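Local atomic coordinates of hydrogen peroxide-inducible genes activator (Corynebacterium glutamicum, PDB entry 6G1D), a protein that senses hydrogen peroxide and, as a LysR-family transcription factor, probably controls the expression of peroxide-responsive genes. Residues I175-S180 with Q242-G247; S235-V240 with L252-A257. The protein carries 1 engineered substitution. All coordinates share one frame; numbering follows the deposited sequence. Where two conformers were deposited one is given.

Contact 1 of 2, residues I175-S180 with Q242-G247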
ATOM      1  N   ILE B 175       7.004   9.010  30.790  1.00 32.96           N
ATOM      2  CA  ILE B 175       8.321   9.083  31.367  1.00 35.01           C
ATOM      3  C   ILE B 175       9.281   9.438  30.224  1.00 34.88           C
ATOM      4  O   ILE B 175       9.057   9.052  29.086  1.00 33.60           O
ATOM      5  CB  ILE B 175       8.728   7.751  32.012  1.00 33.88           C
ATOM      6  CG1 ILE B 175      10.026   7.901  32.836  1.00 37.66           C
ATOM      7  CG2 ILE B 175       8.881   6.619  30.978  1.00 33.03           C
ATOM      8  CD1 ILE B 175      10.214   6.811  33.880  1.00 38.33           C
ATOM      9  N   VAL B 176      10.315  10.198  30.549  1.00 34.10           N
ATOM     10  CA  VAL B 176      11.359  10.597  29.598  1.00 34.52           C
ATOM     11  C   VAL B 176      12.419   9.515  29.552  1.00 34.66           C
ATOM     12  O   VAL B 176      12.873   9.046  30.583  1.00 38.07           O
ATOM     13  CB  VAL B 176      11.992  11.935  30.001  1.00 35.66           C
ATOM     14  CG1 VAL B 176      13.045  12.366  28.985  1.00 38.18           C
ATOM     15  CG2 VAL B 176      10.931  13.017  30.164  1.00 35.67           C
ATOM     16  N   VAL B 177      12.821   9.121  28.366  1.00 35.18           N
ATOM     17  CA  VAL B 177      13.810   8.085  28.175  1.00 35.98           C
ATOM     18  C   VAL B 177      14.968   8.672  27.375  1.00 40.71           C
ATOM     19  O   VAL B 177      14.770   9.268  26.317  1.00 35.31           O
ATOM     20  CB  VAL B 177      13.224   6.867  27.410  1.00 35.68           C
ATOM     21  CG1 VAL B 177      14.274   5.765  27.254  1.00 35.35           C
ATOM     22  CG2 VAL B 177      12.003   6.353  28.155  1.00 37.04           C
ATOM     23  N   THR B 178      16.183   8.480  27.874  1.00 36.90           N
ATOM     24  CA  THR B 178      17.395   9.060  27.283  1.00 37.71           C
ATOM     25  C   THR B 178      18.481   8.011  27.241  1.00 40.78           C
ATOM     26  O   THR B 178      18.356   6.953  27.871  1.00 38.80           O
ATOM     27  CB  THR B 178      17.915  10.211  28.148  1.00 40.44           C
ATOM     28  OG1 THR B 178      18.411   9.723  29.416  1.00 40.55           O
ATOM     29  CG2 THR B 178      16.796  11.233  28.409  1.00 39.54           C
ATOM     30  N   ALA B 179      19.567   8.303  26.521  1.00 38.28           N
ATOM     31  CA  ALA B 179      20.762   7.504  26.635  1.00 38.52           C
ATOM     32  C   ALA B 179      21.284   7.598  28.073  1.00 38.55           C
ATOM     33  O   ALA B 179      21.083   8.592  28.782  1.00 38.78           O
ATOM     34  CB  ALA B 179      21.836   7.972  25.659  1.00 41.52           C
ATOM     35  N   SER B 180      21.933   6.539  28.506  1.00 40.78           N
ATOM     36  CA  SER B 180      22.597   6.487  29.826  1.00 41.11           C
ATOM     37  C   SER B 180      23.464   7.697  30.177  1.00 42.12           C
ATOM     38  O   SER B 180      23.454   8.156  31.314  1.00 42.82           O
ATOM     39  CB  SER B 180      23.494   5.262  29.875  1.00 41.44           C
ATOM     40  OG  SER B 180      22.658   4.145  29.956  1.00 46.13           O
ATOM     41  N   GLN B 242      16.299   1.745  20.321  1.00 36.22           N
ATOM     42  CA  GLN B 242      17.613   1.481  19.749  1.00 36.99           C
ATOM     43  C   GLN B 242      18.293   2.776  19.300  1.00 40.86           C
ATOM     44  O   GLN B 242      19.514   2.933  19.431  1.00 39.64           O
ATOM     45  CB  GLN B 242      17.557   0.500  18.564  1.00 37.61           C
ATOM     46  CG  GLN B 242      16.762  -0.791  18.727  1.00 39.12           C
ATOM     47  CD  GLN B 242      17.284  -1.689  19.877  1.00 37.28           C
ATOM     48  OE1 GLN B 242      17.607  -1.203  20.953  1.00 37.06           O
ATOM     49  NE2 GLN B 242      17.396  -2.992  19.632  1.00 37.86           N
ATOM     50  N   LEU B 243      17.509   3.698  18.762  1.00 36.75           N
ATOM     51  CA  LEU B 243      18.045   5.014  18.331  1.00 38.74           C
ATOM     52  C   LEU B 243      18.491   5.805  19.550  1.00 37.17           C
ATOM     53  O   LEU B 243      19.517   6.469  19.498  1.00 38.12           O
ATOM     54  CB  LEU B 243      17.022   5.807  17.479  1.00 37.41           C
ATOM     55  CG  LEU B 243      16.567   5.031  16.239  1.00 37.93           C
ATOM     56  CD1 LEU B 243      15.474   5.764  15.490  1.00 37.96           C
ATOM     57  CD2 LEU B 243      17.694   4.748  15.260  1.00 39.58           C
ATOM     58  N   VAL B 244      17.721   5.724  20.641  1.00 36.09           N
ATOM     59  CA  VAL B 244      18.057   6.426  21.878  1.00 36.00           C
ATOM     60  C   VAL B 244      19.349   5.858  22.458  1.00 36.75           C
ATOM     61  O   VAL B 244      20.233   6.631  22.855  1.00 39.02           O
ATOM     62  CB  VAL B 244      16.917   6.363  22.915  1.00 36.07           C
ATOM     63  CG1 VAL B 244      17.386   6.922  24.255  1.00 35.23           C
ATOM     64  CG2 VAL B 244      15.694   7.127  22.447  1.00 35.22           C
ATOM     65  N   VAL B 245      19.486   4.528  22.482  1.00 36.76           N
ATOM     66  CA  VAL B 245      20.722   3.883  22.990  1.00 37.45           C
ATOM     67  C   VAL B 245      21.922   4.344  22.187  1.00 38.87           C
ATOM     68  O   VAL B 245      22.968   4.621  22.720  1.00 39.74           O
ATOM     69  CB  VAL B 245      20.621   2.335  22.929  1.00 37.50           C
ATOM     70  CG1 VAL B 245      21.962   1.659  23.163  1.00 38.85           C
ATOM     71  CG2 VAL B 245      19.612   1.820  23.927  1.00 36.35           C
ATOM     72  N   ALA B 246      21.750   4.442  20.881  1.00 39.23           N
ATOM     73  CA  ALA B 246      22.808   4.896  19.957  1.00 40.74           C
ATOM     74  C   ALA B 246      23.115   6.398  20.014  1.00 41.13           C
ATOM     75  O   ALA B 246      23.957   6.856  19.238  1.00 43.38           O
ATOM     76  CB  ALA B 246      22.484   4.476  18.530  1.00 41.22           C
ATOM     77  N   GLY B 247      22.447   7.152  20.898  1.00 45.09           N
ATOM     78  CA  GLY B 247      22.700   8.595  21.078  1.00 47.14           C
ATOM     79  C   GLY B 247      22.088   9.511  19.999  1.00 47.46           C
ATOM     80  O   GLY B 247      22.486  10.637  19.877  1.00 45.47           O
TER
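V244, on the last turn of helix 237-245, packs against the end of strand 164-179 at T178 and A179, a buried helix-on-sheet contact, largely methyl on backbone, with no hydrogen bond between the two segments, in the periplasmic-binding-protein-like alpha/beta fold of the LysR effector-binding domain. It illustrates how a single valine methyl can seat a helix end on a strand. CG1 of V244 rests on the flat face of the T178-A179 peptide, 3.4 Å from T178 C. It points there because CG1 stands anti to the backbone N of V244 (chi1 172°). V177 joins at the margin, its CG1 lying 4.5 Å from V244 CG1. The strand is held by backbone pairing, V177 to T251 on one neighbour and T178 to A268 on the other. Just beyond, G247 with its positive phi ends the helix in a Schellman motif, and G247 N donates to V244 O over 3.0 Å. T178 turns its CB away from the helix, and its OG1 donates to A179 O from above the carbonyl plane, 43° out of it. The methyl of A179, beyond it, passes V244 O, A179 CB lying 3.5 Å from that oxygen.

Contact 2 of 2, residues S235-V240 with L252-A257; sequences SSLTTV and LVPISA
L237 and V253 carry this contact, the two methyls of the leucine straddling one methyl of the valine: V253 CG1 lies 4.0 Å from L237 CD2 and 4.2 Å from L237 CD1. The latter methyl reaches further, to P254 CD (4.3 Å) and, more loosely, to A257 CB (4.5 Å), so three residues of the strand end and the following 3-10 turn receive one leucine. L237 extends to them because its CG is anti to its own carbonyl carbon (chi1 -71°) and chi2 is extended. The turn that presents A257 is closed by A257 N donating to P254 O at 2.9 Å. On the other side L237 opens helix 237-245, with S236 as N-cap: S236 OG accepts from T239 N in a weak capping bond of 3.4 Å, and V240 N adds a backbone bond to S236 O. The cap lies against a second subunit, whose E135 accepts from S235 N and is hydrogen-bonded to T239 OG1. Among the neighbours, L209 of helix 208-219 touches both L237 and P254, Y113 of helix 111-125 packs on L237 and A257, and strand 164-179 lies against V253.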
ATOM      1  N   SER B 235       8.609   3.348  13.210  1.00 49.86           N
ATOM      2  CA  SER B 235       7.241   2.896  13.309  1.00 47.40           C
ATOM      3  C   SER B 235       6.896   2.234  14.647  1.00 47.60           C
ATOM      4  O   SER B 235       5.721   2.036  14.928  1.00 48.69           O
ATOM      5  CB  SER B 235       6.862   1.983  12.133  1.00 52.70           C
ATOM      6  OG  SER B 235       7.785   0.944  11.962  1.00 51.67           O
ATOM      7  N   SER B 236       7.903   1.904  15.474  1.00 41.05           N
ATOM      8  CA  SER B 236       7.679   1.246  16.766  1.00 46.66           C
ATOM      9  C   SER B 236       8.573   1.805  17.861  1.00 43.07           C
ATOM     10  O   SER B 236       9.681   2.253  17.589  1.00 43.63           O
ATOM     11  CB  SER B 236       7.949  -0.261  16.651  1.00 46.90           C
ATOM     12  OG  SER B 236       9.318  -0.507  16.287  1.00 49.67           O
ATOM     13  N   LEU B 237       8.104   1.745  19.098  1.00 37.34           N
ATOM     14  CA  LEU B 237       8.882   2.151  20.251  1.00 38.50           C
ATOM     15  C   LEU B 237      10.171   1.370  20.410  1.00 37.83           C
ATOM     16  O   LEU B 237      11.151   1.965  20.818  1.00 39.94           O
ATOM     17  CB  LEU B 237       8.060   2.068  21.525  1.00 38.19           C
ATOM     18  CG  LEU B 237       6.965   3.082  21.693  1.00 38.23           C
ATOM     19  CD1 LEU B 237       6.279   2.930  23.034  1.00 36.33           C
ATOM     20  CD2 LEU B 237       7.540   4.490  21.610  1.00 39.86           C
ATOM     21  N   THR B 238      10.209   0.085  20.040  1.00 33.15           N
ATOM     22  CA  THR B 238      11.454  -0.676  20.195  0.66 36.54           C
ATOM     23  C   THR B 238      12.534  -0.125  19.261  1.00 35.76           C
ATOM     24  O   THR B 238      13.697  -0.041  19.652  1.00 34.90           O
ATOM     25  CB  THR B 238      11.245  -2.204  19.992  0.66 39.00           C
ATOM     26  OG1 THR B 238      10.246  -2.669  20.898  0.66 49.33           O
ATOM     27  CG2 THR B 238      12.530  -3.019  20.203  0.66 36.97           C
ATOM     28  N   THR B 239      12.164   0.275  18.041  1.00 41.05           N
ATOM     29  CA  THR B 239      13.122   0.933  17.138  1.00 38.17           C
ATOM     30  C   THR B 239      13.582   2.269  17.705  1.00 37.64           C
ATOM     31  O   THR B 239      14.759   2.570  17.676  1.00 37.54           O
ATOM     32  CB  THR B 239      12.549   1.090  15.728  1.00 40.47           C
ATOM     33  OG1 THR B 239      12.348  -0.212  15.190  1.00 41.91           O
ATOM     34  CG2 THR B 239      13.485   1.875  14.824  1.00 40.42           C
ATOM     35  N   VAL B 240      12.671   3.037  18.276  1.00 34.12           N
ATOM     36  CA  VAL B 240      13.039   4.317  18.870  1.00 33.98           C
ATOM     37  C   VAL B 240      14.065   4.075  20.012  1.00 33.82           C
ATOM     38  O   VAL B 240      15.052   4.801  20.096  1.00 34.41           O
ATOM     39  CB  VAL B 240      11.805   5.094  19.378  1.00 33.23           C
ATOM     40  CG1 VAL B 240      12.162   6.352  20.167  1.00 33.23           C
ATOM     41  CG2 VAL B 240      10.951   5.490  18.157  1.00 33.75           C
ATOM     42  N   LEU B 252       9.724  10.168  24.862  1.00 37.19           N
ATOM     43  CA  LEU B 252       8.797   9.918  25.973  1.00 38.94           C
ATOM     44  C   LEU B 252       7.992   8.648  25.661  1.00 37.49           C
ATOM     45  O   LEU B 252       7.594   8.444  24.530  1.00 35.89           O
ATOM     46  CB  LEU B 252       7.862  11.075  26.233  1.00 36.96           C
ATOM     47  CG  LEU B 252       8.414  12.308  26.954  1.00 39.51           C
ATOM     48  CD1 LEU B 252       9.436  13.075  26.109  1.00 39.73           C
ATOM     49  CD2 LEU B 252       7.310  13.233  27.399  1.00 41.49           C
ATOM     50  N   VAL B 253       7.813   7.799  26.663  1.00 34.92           N
ATOM     51  CA  VAL B 253       6.989   6.608  26.518  1.00 35.23           C
ATOM     52  C   VAL B 253       5.959   6.543  27.654  1.00 35.46           C
ATOM     53  O   VAL B 253       6.139   7.125  28.725  1.00 32.56           O
ATOM     54  CB  VAL B 253       7.800   5.310  26.440  1.00 34.07           C
ATOM     55  CG1 VAL B 253       8.787   5.384  25.288  1.00 40.39           C
ATOM     56  CG2 VAL B 253       8.484   4.984  27.765  1.00 34.89           C
ATOM     57  N   PRO B 254       4.851   5.836  27.411  1.00 35.86           N
ATOM     58  CA  PRO B 254       3.901   5.604  28.508  1.00 35.83           C
ATOM     59  C   PRO B 254       4.508   4.697  29.549  1.00 31.90           C
ATOM     60  O   PRO B 254       5.274   3.807  29.189  1.00 31.87           O
ATOM     61  CB  PRO B 254       2.732   4.891  27.823  1.00 37.73           C
ATOM     62  CG  PRO B 254       2.986   5.023  26.362  1.00 40.70           C
ATOM     63  CD  PRO B 254       4.432   5.179  26.159  1.00 38.26           C
ATOM     64  N   ILE B 255       4.183   4.904  30.822  1.00 31.11           N
ATOM     65  CA  ILE B 255       4.800   4.108  31.877  1.00 31.01           C
ATOM     66  C   ILE B 255       4.579   2.592  31.785  1.00 30.47           C
ATOM     67  O   ILE B 255       5.443   1.825  32.196  1.00 30.64           O
ATOM     68  CB  ILE B 255       4.469   4.594  33.285  1.00 35.40           C
ATOM     69  CG1 ILE B 255       2.964   4.604  33.581  1.00 33.40           C
ATOM     70  CG2 ILE B 255       5.131   5.962  33.537  1.00 34.97           C
ATOM     71  CD1 ILE B 255       2.724   4.693  35.078  1.00 35.82           C
ATOM     72  N   SER B 256       3.469   2.156  31.203  1.00 30.57           N
ATOM     73  CA  SER B 256       3.240   0.710  31.000  1.00 30.38           C
ATOM     74  C   SER B 256       4.274   0.096  30.090  1.00 30.23           C
ATOM     75  O   SER B 256       4.509  -1.093  30.173  1.00 30.37           O
ATOM     76  CB  SER B 256       1.829   0.405  30.466  1.00 32.74           C
ATOM     77  OG  SER B 256       1.656   0.935  29.156  1.00 32.14           O
ATOM     78  N   ALA B 257       4.906   0.887  29.217  1.00 30.93           N
ATOM     79  CA  ALA B 257       5.981   0.379  28.373  1.00 31.76           C
ATOM     80  C   ALA B 257       7.309   0.054  29.112  1.00 31.79           C
ATOM     81  O   ALA B 257       8.163  -0.667  28.568  1.00 31.59           O
ATOM     82  CB  ALA B 257       6.271   1.326  27.220  1.00 37.10           C
TER

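Of the parts involved, strand 164-179 comes first; the chain then passes helix 208-219 and enters helix 237-245 at its capped start, the first half of contact 2. The end of that helix returns to the strand and closes contact 1 across 61 intervening residues; strand 251-254 then folds back on the helix start and closes contact 2 across only 11. The loops cross, contact 2 opening before contact 1 closes and closing after it. Both pin one helix, at its two ends, to two antiparallel neighbours of a single sheet. There they join directly: I175 N to V253 O is a probable hydrogen bond of 2.9 Å, and V177 CG2 packs on V253 CG2 at 3.8 Å.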